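Local coordinates for bifunctional purine biosynthetic protein ADE5,7 (Cryptococcus neoformans var. grubii serotype A, PDB 7LVO) that catalyses two steps of de novo purine synthesis, this chain being its N-terminal half, the GAR synthetase that joins phosphoribosylamine to glycine at the expense of ATP, at residues A57-A63 / G79-N83; S247-I252 / I302-R306; V253-A257 / L344-L348; L271-M276 / G387-S391. All coordinates share one frame; numbering follows the deposited sequence.

Interaction 1 of 4, residues A57-A63 / G79-N83; sequences AQSSRVA and GKVSN
Ala-63 and Lys-80 lie opposite each other where two parallel strands begin, their CA atoms 5.9 Å apart. Ahead of Ala-63 the chain makes a type I turn from Ser-59 to Val-62, and Lys-80 reaches back along this turn. Its side chain starts with CG anti to the carbonyl carbon (chi1 -52°) and is extended from there to the tip. The aliphatic part covers the carbonyl end of Ala-63, with CB 3.7 Å from Ala-63 O. The ammonium group then enters a cluster of backbone carbonyls. NZ donates to Val-62 O at 3.0 Å, nearly in line with that C=O bond. It also donates to Ala-57 O at 3.1 Å, here from well above the carbonyl plane. Ser-59 O lies 3.1 Å from Lys-80 NZ as well. The positive charge thus faces carbonyl oxygens from both ends of the bend.

The contact belongs to a beta-alpha-beta crossover: strand 62-67, helix 72-77 and strand 81-83. The last of these is an outer strand of the four-stranded parallel sheet in the N domain. Lys-80 and Ser-82 both bond through their backbones to Ile-65, which sets the strand pairing.

Beyond the lysine there is one apolar touch between the segments. Ala-57 CB meets Val-81 CG2 at 4.2 Å, and Val-81 also packs on Ile-65 and Val-67. Within the bend, Ser-59 OG accepts from Arg-61 N at 2.9 Å, an ST turn. The same hydroxyl is hydrogen-bonded to Asp-353, and Ser-59 and Val-62 both touch Ala-355 of helix 354-362.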
loop_
_atom_site.group_PDB
_atom_site.type_symbol
_atom_site.label_atom_id
_atom_site.label_comp_id
_atom_site.label_asym_id
_atom_site.label_seq_id
_atom_site.Cartn_x
_atom_site.Cartn_y
_atom_site.Cartn_z
ATOM N N ALA A 57 -0.151 -15.472 -11.169
ATOM C CA ALA A 57 -0.675 -16.371 -12.192
ATOM C C ALA A 57 0.410 -16.882 -13.135
ATOM O O ALA A 57 0.185 -17.868 -13.845
ATOM C CB ALA A 57 -1.766 -15.666 -12.998
ATOM N N GLN A 58 1.575 -16.244 -13.157
ATOM C CA GLN A 58 2.684 -16.703 -13.979
ATOM C C GLN A 58 3.527 -17.776 -13.300
ATOM O O GLN A 58 4.375 -18.386 -13.965
ATOM C CB GLN A 58 3.585 -15.523 -14.350
ATOM C CG GLN A 58 2.912 -14.481 -15.229
ATOM C CD GLN A 58 3.812 -13.298 -15.512
ATOM O OE1 GLN A 58 4.503 -12.803 -14.618
ATOM N NE2 GLN A 58 3.825 -12.851 -16.755
ATOM N N SER A 59 3.319 -18.017 -12.008
ATOM C CA SER A 59 4.084 -19.038 -11.300
ATOM C C SER A 59 3.633 -20.427 -11.731
ATOM O O SER A 59 2.441 -20.736 -11.721
ATOM C CB SER A 59 3.911 -18.881 -9.794
ATOM O OG SER A 59 4.255 -20.080 -9.100
ATOM N N SER A 60 4.595 -21.277 -12.090
ATOM C CA SER A 60 4.288 -22.672 -12.386
ATOM C C SER A 60 3.911 -23.462 -11.142
ATOM O O SER A 60 3.479 -24.612 -11.266
ATOM C CB SER A 60 5.477 -23.340 -13.088
ATOM O OG SER A 60 6.620 -23.349 -12.257
ATOM N N ARG A 61 4.075 -22.885 -9.954
ATOM C CA ARG A 61 3.680 -23.532 -8.709
ATOM C C ARG A 61 2.280 -23.136 -8.261
ATOM O O ARG A 61 1.844 -23.560 -7.187
ATOM C CB ARG A 61 4.685 -23.199 -7.604
ATOM C CG ARG A 61 6.055 -23.844 -7.795
ATOM C CD ARG A 61 7.015 -23.448 -6.687
ATOM N NE ARG A 61 6.391 -23.512 -5.371
ATOM C CZ ARG A 61 6.095 -24.637 -4.735
ATOM N NH1 ARG A 61 6.335 -25.820 -5.277
ATOM N NH2 ARG A 61 5.539 -24.575 -3.528
ATOM N N VAL A 62 1.570 -22.334 -9.051
ATOM C CA VAL A 62 0.241 -21.850 -8.707
ATOM C C VAL A 62 -0.747 -22.388 -9.731
ATOM O O VAL A 62 -0.543 -22.231 -10.940
ATOM C CB VAL A 62 0.199 -20.311 -8.656
ATOM C CG1 VAL A 62 -1.234 -19.821 -8.480
ATOM C CG2 VAL A 62 1.091 -19.800 -7.540
ATOM N N ALA A 63 -1.823 -23.018 -9.243
ATOM C CA ALA A 63 -2.882 -23.525 -10.101
ATOM C C ALA A 63 -4.195 -22.768 -9.970
ATOM O O ALA A 63 -5.043 -22.882 -10.862
ATOM C CB ALA A 63 -3.140 -25.009 -9.802
ATOM N N GLY A 79 -8.438 -18.131 -16.893
ATOM C CA GLY A 79 -7.392 -19.074 -16.545
ATOM C C GLY A 79 -7.432 -19.423 -15.068
ATOM O O GLY A 79 -8.461 -19.858 -14.531
ATOM N N LYS A 80 -6.295 -19.226 -14.392
ATOM C CA LYS A 80 -6.201 -19.551 -12.981
ATOM C C LYS A 80 -6.945 -18.562 -12.092
ATOM O O LYS A 80 -7.292 -18.911 -10.958
ATOM C CB LYS A 80 -4.728 -19.587 -12.547
ATOM C CG LYS A 80 -3.835 -20.464 -13.411
ATOM C CD LYS A 80 -2.376 -20.326 -12.999
ATOM C CE LYS A 80 -1.460 -21.181 -13.862
ATOM N NZ LYS A 80 -0.021 -20.934 -13.566
ATOM N N VAL A 81 -7.199 -17.357 -12.569
ATOM C CA VAL A 81 -7.779 -16.295 -11.761
ATOM C C VAL A 81 -9.296 -16.341 -11.847
ATOM O O VAL A 81 -9.871 -16.549 -12.922
ATOM C CB VAL A 81 -7.251 -14.921 -12.216
ATOM C CG1 VAL A 81 -7.924 -13.811 -11.433
ATOM C CG2 VAL A 81 -5.737 -14.856 -12.064
ATOM N N SER A 82 -9.948 -16.127 -10.708
ATOM C CA SER A 82 -11.401 -16.054 -10.657
ATOM C C SER A 82 -11.799 -15.133 -9.513
ATOM O O SER A 82 -11.104 -15.044 -8.498
ATOM C CB SER A 82 -12.032 -17.435 -10.463
ATOM O OG SER A 82 -11.718 -17.956 -9.186
ATOM N N ASN A 83 -12.932 -14.463 -9.678
ATOM C CA ASN A 83 -13.470 -13.591 -8.644
ATOM C C ASN A 83 -14.441 -14.362 -7.753
ATOM O O ASN A 83 -15.164 -15.249 -8.209
ATOM C CB ASN A 83 -14.175 -12.387 -9.267
ATOM C CG ASN A 83 -13.202 -11.300 -9.694
ATOM O OD1 ASN A 83 -11.991 -11.500 -9.703
ATOM N ND2 ASN A 83 -13.740 -10.140 -10.056
#

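Interaction 2 of 4, residues S247-I252 / I302-R306; sequences SDGYTI and IKGMR
Arg-306 sends CG anti to its carbonyl carbon (chi1 -70°) and bends sharply at chi3 (-51°), which folds its guanidinium over Tyr-250. The two flat groups stack with centres 3.9 Å apart and planes 20° from parallel. The overlap is offset: NE sits 3.2 Å from Tyr-250 CE1, near the rim of the ring. CD of the arginine lies over the same face and makes a CH-pi contact.

The edge of the guanidinium is used separately. NH1 donates to Gly-249 O at 2.9 Å, lying in the carbonyl plane on a lone pair. A water joins NH1 to Tyr-250 O, and a second water donates to both Gly-249 O and Ile-302 O. Stack and edge bonds together fix how the guanidinium is turned.

Ile-302 fills the inner side. Its CG2 rests 3.4 Å from Gly-249 O, its CG1 meets Ile-252 CD1 at 3.6 Å, and its CD1 lies against Ser-247 OG. That hydroxyl is hydrogen-bonded to Phe-312 O. Ile-252 and Ile-302 both also touch Leu-316 of the sheet.

Asp-248 OD1 accepts from Tyr-250 N at 2.9 Å and from Thr-251 N, from opposite faces of the carboxylate. The first bond is an Asx turn and the second makes it an Asx motif. Both lie in the connection of the beta hairpin of strands 240-248 and 252-254, against which helix 287-307 packs in the ATP-grasp domain.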
loop_
_atom_site.group_PDB
_atom_site.type_symbol
_atom_site.label_atom_id
_atom_site.label_comp_id
_atom_site.label_asym_id
_atom_site.label_seq_id
_atom_site.Cartn_x
_atom_site.Cartn_y
_atom_site.Cartn_z
ATOM N N SER A 247 9.526 -9.346 4.226
ATOM C CA SER A 247 10.053 -9.696 5.538
ATOM C C SER A 247 9.512 -11.041 5.982
ATOM O O SER A 247 8.318 -11.322 5.825
ATOM C CB SER A 247 9.690 -8.637 6.588
ATOM O OG SER A 247 10.063 -9.050 7.881
ATOM N N ASP A 248 10.395 -11.868 6.540
ATOM C CA ASP A 248 9.996 -13.129 7.155
ATOM C C ASP A 248 10.215 -13.128 8.666
ATOM O O ASP A 248 10.230 -14.196 9.289
ATOM C CB ASP A 248 10.734 -14.295 6.499
ATOM C CG ASP A 248 12.192 -14.398 6.929
ATOM O OD1 ASP A 248 12.689 -13.524 7.684
ATOM O OD2 ASP A 248 12.850 -15.372 6.507
ATOM N N GLY A 249 10.378 -11.944 9.266
ATOM C CA GLY A 249 10.630 -11.792 10.673
ATOM C C GLY A 249 12.099 -11.643 11.020
ATOM O O GLY A 249 12.429 -11.045 12.048
ATOM N N TYR A 250 12.976 -12.207 10.197
ATOM C CA TYR A 250 14.418 -12.050 10.336
ATOM C C TYR A 250 15.019 -11.391 9.104
ATOM O O TYR A 250 15.647 -10.332 9.212
ATOM C CB TYR A 250 15.089 -13.412 10.580
ATOM C CG TYR A 250 15.204 -13.822 12.030
ATOM C CD1 TYR A 250 16.198 -13.301 12.839
ATOM C CD2 TYR A 250 14.324 -14.758 12.583
ATOM C CE1 TYR A 250 16.315 -13.682 14.174
ATOM C CE2 TYR A 250 14.428 -15.143 13.903
ATOM C CZ TYR A 250 15.429 -14.608 14.695
ATOM O OH TYR A 250 15.537 -14.991 16.003
ATOM N N THR A 251 14.833 -11.990 7.934
ATOM C CA THR A 251 15.338 -11.444 6.690
ATOM C C THR A 251 14.365 -10.411 6.133
ATOM O O THR A 251 13.145 -10.586 6.201
ATOM C CB THR A 251 15.547 -12.567 5.674
ATOM O OG1 THR A 251 16.472 -13.527 6.206
ATOM C CG2 THR A 251 16.071 -12.011 4.352
ATOM N N ILE A 252 14.911 -9.324 5.595
ATOM C CA ILE A 252 14.114 -8.287 4.941
ATOM C C ILE A 252 14.793 -7.931 3.626
ATOM O O ILE A 252 15.983 -7.590 3.610
ATOM C CB ILE A 252 13.943 -7.046 5.833
ATOM C CG1 ILE A 252 13.119 -5.985 5.094
ATOM C CG2 ILE A 252 15.290 -6.496 6.266
ATOM C CD1 ILE A 252 12.568 -4.894 5.993
ATOM N N ILE A 302 12.653 -4.283 11.855
ATOM C CA ILE A 302 12.428 -5.725 11.908
ATOM C C ILE A 302 13.002 -6.305 13.190
ATOM O O ILE A 302 12.365 -7.135 13.851
ATOM C CB ILE A 302 13.020 -6.407 10.661
ATOM C CG1 ILE A 302 12.315 -5.915 9.401
ATOM C CG2 ILE A 302 12.922 -7.925 10.781
ATOM C CD1 ILE A 302 10.815 -6.131 9.394
ATOM N N LYS A 303 14.216 -5.886 13.561
ATOM C CA LYS A 303 14.801 -6.351 14.816
ATOM C C LYS A 303 13.977 -5.882 16.008
ATOM O O LYS A 303 13.748 -6.641 16.959
ATOM C CB LYS A 303 16.248 -5.859 14.940
ATOM C CG LYS A 303 16.962 -6.359 16.185
ATOM C CD LYS A 303 18.272 -5.616 16.424
ATOM C CE LYS A 303 19.270 -5.849 15.300
ATOM N NZ LYS A 303 20.578 -5.186 15.581
ATOM N N GLY A 304 13.528 -4.626 15.979
ATOM C CA GLY A 304 12.764 -4.105 17.095
ATOM C C GLY A 304 11.470 -4.859 17.325
ATOM O O GLY A 304 11.045 -5.046 18.472
ATOM N N MET A 305 10.823 -5.299 16.240
ATOM C CA MET A 305 9.569 -6.030 16.384
ATOM C C MET A 305 9.792 -7.377 17.068
ATOM O O MET A 305 8.964 -7.809 17.878
ATOM C CB MET A 305 8.912 -6.218 15.016
ATOM C CG MET A 305 8.411 -4.919 14.385
ATOM S SD MET A 305 7.098 -4.122 15.344
ATOM C CE MET A 305 5.688 -5.131 14.863
ATOM N N ARG A 306 10.902 -8.054 16.760
ATOM C CA ARG A 306 11.235 -9.277 17.488
ATOM C C ARG A 306 11.477 -8.982 18.967
ATOM O O ARG A 306 10.932 -9.656 19.844
ATOM C CB ARG A 306 12.466 -9.954 16.883
ATOM C CG ARG A 306 12.246 -10.570 15.525
ATOM C CD ARG A 306 13.278 -11.670 15.235
ATOM N NE ARG A 306 14.649 -11.211 15.462
ATOM C CZ ARG A 306 15.359 -10.503 14.595
ATOM N NH1 ARG A 306 14.848 -10.120 13.435
ATOM N NH2 ARG A 306 16.614 -10.170 14.902
HETATM O O HOH W 1 10.630 -9.022 13.029
HETATM O O HOH W 2 16.470 -8.977 11.467
#

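Interaction 3 of 4, residues V253-A257 / L344-L348; sequences VPMPA and LMLLL
Met-255, just past edge strand 252-254 of an ATP-grasp sheet, packs on Leu-344 at the end of helix 340-344. The tight part is built round the methionine methyl. Met-255 starts with CG anti to its carbonyl carbon and bends at its last torsion (chi3 82°), which puts CE among three side chains. CE lies 4.0 Å from Leu-344 CB and equally 4.0 Å from Met-345 CE, so two methionines meet methyl to methyl. Leu-348 CD2 adds a third partner at 4.2 Å from CE. The sulfur lies alongside Leu-344 CD1. All four of these residues are buried, and Met-345 continues the packing onto Ala-51 and Leu-52 of helix 47-56.

The Pro-256 ring forms the looser side; the residue is partly exposed. Its CG is 4.3 Å from Leu-347 CD1, a grazing touch. Its CD stands 4.4 Å from Leu-344 CD2. Tyr-373 touches both Met-255 and Pro-256 from a separate loop. The contact between the segments is apolar apart from one backbone atom: Pro-256 O is approached by the methyl CD2 of Leu-344, at 3.4 Å.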
loop_
_atom_site.group_PDB
_atom_site.type_symbol
_atom_site.label_atom_id
_atom_site.label_comp_id
_atom_site.label_asym_id
_atom_site.label_seq_id
_atom_site.Cartn_x
_atom_site.Cartn_y
_atom_site.Cartn_z
ATOM N N VAL A 253 14.042 -8.024 2.529
ATOM C CA VAL A 253 14.568 -7.775 1.189
ATOM C C VAL A 253 13.831 -6.589 0.576
ATOM O O VAL A 253 12.652 -6.712 0.219
ATOM C CB VAL A 253 14.433 -9.019 0.297
ATOM C CG1 VAL A 253 14.943 -8.736 -1.106
ATOM C CG2 VAL A 253 15.184 -10.209 0.913
ATOM N N PRO A 254 14.471 -5.435 0.432
ATOM C CA PRO A 254 13.764 -4.280 -0.138
ATOM C C PRO A 254 13.575 -4.405 -1.639
ATOM O O PRO A 254 14.360 -5.042 -2.342
ATOM C CB PRO A 254 14.675 -3.087 0.202
ATOM C CG PRO A 254 15.669 -3.597 1.213
ATOM C CD PRO A 254 15.810 -5.073 0.939
ATOM N N MET A 255 12.509 -3.787 -2.126
ATOM C CA MET A 255 12.324 -3.559 -3.550
ATOM C C MET A 255 12.881 -2.193 -3.917
ATOM O O MET A 255 13.157 -1.364 -3.045
ATOM C CB MET A 255 10.845 -3.639 -3.906
ATOM C CG MET A 255 10.137 -4.897 -3.422
ATOM S SD MET A 255 8.442 -4.986 -4.050
ATOM C CE MET A 255 8.716 -5.641 -5.680
ATOM N N PRO A 256 13.070 -1.924 -5.209
ATOM C CA PRO A 256 13.527 -0.588 -5.619
ATOM C C PRO A 256 12.617 0.493 -5.056
ATOM O O PRO A 256 11.389 0.380 -5.094
ATOM C CB PRO A 256 13.468 -0.645 -7.149
ATOM C CG PRO A 256 13.632 -2.101 -7.474
ATOM C CD PRO A 256 12.936 -2.845 -6.358
ATOM N N ALA A 257 13.232 1.548 -4.528
ATOM C CA ALA A 257 12.474 2.643 -3.944
ATOM C C ALA A 257 11.558 3.268 -4.988
ATOM O O ALA A 257 11.888 3.350 -6.171
ATOM C CB ALA A 257 13.416 3.704 -3.371
ATOM N N LEU A 344 5.912 -1.682 -9.446
ATOM C CA LEU A 344 6.999 -2.530 -8.961
ATOM C C LEU A 344 6.883 -3.954 -9.495
ATOM O O LEU A 344 7.902 -4.605 -9.766
ATOM C CB LEU A 344 7.020 -2.535 -7.442
ATOM C CG LEU A 344 7.493 -1.252 -6.760
ATOM C CD1 LEU A 344 7.201 -1.274 -5.259
ATOM C CD2 LEU A 344 8.970 -1.028 -7.009
ATOM N N MET A 345 5.656 -4.459 -9.638
ATOM C CA MET A 345 5.471 -5.800 -10.180
ATOM C C MET A 345 6.096 -5.923 -11.566
ATOM O O MET A 345 6.507 -7.018 -11.970
ATOM C CB MET A 345 3.989 -6.149 -10.245
ATOM C CG MET A 345 3.322 -6.375 -8.884
ATOM S SD MET A 345 4.011 -7.764 -7.963
ATOM C CE MET A 345 5.143 -6.925 -6.866
ATOM N N LEU A 346 6.165 -4.821 -12.310
ATOM C CA LEU A 346 6.771 -4.839 -13.636
ATOM C C LEU A 346 8.293 -4.816 -13.599
ATOM O O LEU A 346 8.916 -4.925 -14.658
ATOM C CB LEU A 346 6.259 -3.660 -14.459
ATOM C CG LEU A 346 4.911 -3.850 -15.138
ATOM C CD1 LEU A 346 3.881 -4.429 -14.188
ATOM C CD2 LEU A 346 4.423 -2.533 -15.721
ATOM N N LEU A 347 8.902 -4.678 -12.424
ATOM C CA LEU A 347 10.353 -4.698 -12.292
ATOM C C LEU A 347 10.881 -6.026 -11.764
ATOM O O LEU A 347 12.100 -6.202 -11.681
ATOM C CB LEU A 347 10.826 -3.561 -11.381
ATOM C CG LEU A 347 10.649 -2.143 -11.920
ATOM C CD1 LEU A 347 11.180 -1.124 -10.913
ATOM C CD2 LEU A 347 11.336 -1.964 -13.260
ATOM N N LEU A 348 10.003 -6.959 -11.401
ATOM C CA LEU A 348 10.449 -8.294 -11.024
ATOM C C LEU A 348 10.974 -9.019 -12.257
ATOM O O LEU A 348 10.264 -9.144 -13.254
ATOM C CB LEU A 348 9.303 -9.071 -10.390
ATOM C CG LEU A 348 8.869 -8.641 -8.987
ATOM C CD1 LEU A 348 7.575 -9.350 -8.585
ATOM C CD2 LEU A 348 9.961 -8.927 -7.979
#

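Interaction 4 of 4, residues L271-M276 / G387-S391; sequences LNTGGM and GYPGS
The Tyr-388 ring meets Gly-274 at its edge, where the glycine N-H points at the phenol oxygen near the ring plane. This bond, Gly-274 N to Tyr-388 OH, is 3.2 Å long and almost straight at 171°. One face of the ring is taken by its own neighbour, with Pro-389 CB 4.3 Å above the plane and over the centre. The peptide bond between them is cis. The segment folds into a type VIa turn, closed by the hydrogen bond from Gly-390 N to Gly-387 O.

Thr-273 comes to the ring obliquely, with CB and CG2 both 3.5 Å from Tyr-388 CE2. Met-276 SD is also oblique, 5.3 Å from the ring centroid, in a Met-aromatic contact. Tyr-388 has CG anti to the backbone N (chi1 180°), an extended start that carries the phenol across to Gly-274. Pro-389 meets the other end of segment 271-276. Its CG packs on Leu-271 CB at 3.8 Å, and its CB lies 3.6 Å from Asn-272 O.

Thr-273 OG1 accepts from Gly-275 N at 3.0 Å, forming an ST turn, and is also hydrogen-bonded to Lys-262 O. Residues 271-276 are the last part of the connection from strand 259-263 to strand 277-280, at the surface. Opposite them, the turn 387-391 follows strand 377-384, whose Val-382 and Ala-384 pack on Met-276.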
loop_
_atom_site.group_PDB
_atom_site.type_symbol
_atom_site.label_atom_id
_atom_site.label_comp_id
_atom_site.label_asym_id
_atom_site.label_seq_id
_atom_site.Cartn_x
_atom_site.Cartn_y
_atom_site.Cartn_z
ATOM N N LEU A 271 -6.229 18.686 -3.685
ATOM C CA LEU A 271 -6.525 17.753 -2.610
ATOM C C LEU A 271 -5.729 16.461 -2.785
ATOM O O LEU A 271 -5.275 16.116 -3.881
ATOM C CB LEU A 271 -8.019 17.450 -2.563
ATOM C CG LEU A 271 -8.921 18.544 -1.986
ATOM C CD1 LEU A 271 -8.952 19.766 -2.877
ATOM C CD2 LEU A 271 -10.327 18.001 -1.762
ATOM N N ASN A 272 -5.564 15.741 -1.682
ATOM C CA ASN A 272 -4.804 14.502 -1.672
ATOM C C ASN A 272 -5.689 13.320 -2.054
ATOM O O ASN A 272 -6.913 13.356 -1.914
ATOM C CB ASN A 272 -4.179 14.265 -0.297
ATOM C CG ASN A 272 -3.084 15.269 0.025
ATOM O OD1 ASN A 272 -1.905 15.026 -0.240
ATOM N ND2 ASN A 272 -3.471 16.405 0.595
ATOM N N THR A 273 -5.044 12.269 -2.551
ATOM C CA THR A 273 -5.715 11.049 -2.967
ATOM C C THR A 273 -4.960 9.852 -2.402
ATOM O O THR A 273 -3.956 9.997 -1.699
ATOM C CB THR A 273 -5.799 10.942 -4.500
ATOM O OG1 THR A 273 -4.490 10.671 -5.043
ATOM C CG2 THR A 273 -6.337 12.225 -5.096
ATOM N N GLY A 274 -5.447 8.657 -2.723
ATOM C CA GLY A 274 -4.739 7.440 -2.392
ATOM C C GLY A 274 -3.542 7.149 -3.261
ATOM O O GLY A 274 -2.823 6.179 -3.009
ATOM N N GLY A 275 -3.307 7.972 -4.283
ATOM C CA GLY A 275 -2.193 7.777 -5.189
ATOM C C GLY A 275 -2.614 7.827 -6.642
ATOM O O GLY A 275 -3.358 6.956 -7.103
ATOM N N MET A 276 -2.155 8.847 -7.369
ATOM C CA MET A 276 -2.492 9.016 -8.777
ATOM C C MET A 276 -1.419 8.479 -9.715
ATOM O O MET A 276 -1.590 8.544 -10.931
ATOM C CB MET A 276 -2.743 10.495 -9.088
ATOM C CG MET A 276 -4.015 11.064 -8.461
ATOM S SD MET A 276 -5.506 10.214 -9.009
ATOM C CE MET A 276 -5.443 10.489 -10.782
ATOM N N GLY A 387 -14.629 13.929 -10.449
ATOM C CA GLY A 387 -14.917 14.420 -9.116
ATOM C C GLY A 387 -13.953 13.925 -8.057
ATOM O O GLY A 387 -13.722 14.630 -7.065
ATOM N N TYR A 388 -13.403 12.729 -8.236
ATOM C CA TYR A 388 -12.438 12.189 -7.285
ATOM C C TYR A 388 -11.317 13.201 -7.050
ATOM O O TYR A 388 -10.859 13.845 -8.001
ATOM C CB TYR A 388 -11.874 10.868 -7.824
ATOM C CG TYR A 388 -10.857 10.198 -6.934
ATOM C CD1 TYR A 388 -11.254 9.357 -5.905
ATOM C CD2 TYR A 388 -9.499 10.397 -7.129
ATOM C CE1 TYR A 388 -10.324 8.742 -5.086
ATOM C CE2 TYR A 388 -8.566 9.781 -6.322
ATOM C CZ TYR A 388 -8.981 8.960 -5.299
ATOM O OH TYR A 388 -8.045 8.342 -4.493
ATOM N N PRO A 389 -10.841 13.369 -5.804
ATOM C CA PRO A 389 -11.200 12.657 -4.570
ATOM C C PRO A 389 -12.540 13.059 -3.962
ATOM O O PRO A 389 -12.876 12.591 -2.874
ATOM C CB PRO A 389 -10.055 13.032 -3.610
ATOM C CG PRO A 389 -9.636 14.386 -4.065
ATOM C CD PRO A 389 -9.793 14.382 -5.569
ATOM N N GLY A 390 -13.290 13.907 -4.654
ATOM C CA GLY A 390 -14.614 14.286 -4.213
ATOM C C GLY A 390 -15.646 13.244 -4.594
ATOM O O GLY A 390 -15.329 12.084 -4.867
ATOM N N SER A 391 -16.906 13.672 -4.611
ATOM C CA SER A 391 -17.982 12.793 -5.046
ATOM C C SER A 391 -17.868 12.529 -6.542
ATOM O O SER A 391 -17.556 13.428 -7.328
ATOM C CB SER A 391 -19.339 13.415 -4.719
ATOM O OG SER A 391 -19.469 14.697 -5.309
#

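Interactions 2 and 3 adjoin in sequence: strand 240-248 and strand 252-254 are neighbours in one sheet, though the contact centres are 19 Å apart. Interaction 1 belongs to the N domain, yet its nearest atoms come within about 7 Å of interaction 3. Asp-353, bonded to Ser-59, follows the loop 344-348 in the chain. Interaction 4 lies across the chain's centre from interaction 2, with centres 34 Å apart, and joins a loop of the ATP-grasp part to one of the C domain. Interactions 3 and 4 lie nearer the predicted ATP site: the Leu-344 side chain is about 7 Å from that of Ser-242, and the Asn-272 side chain about 6 Å from that of Ile-203.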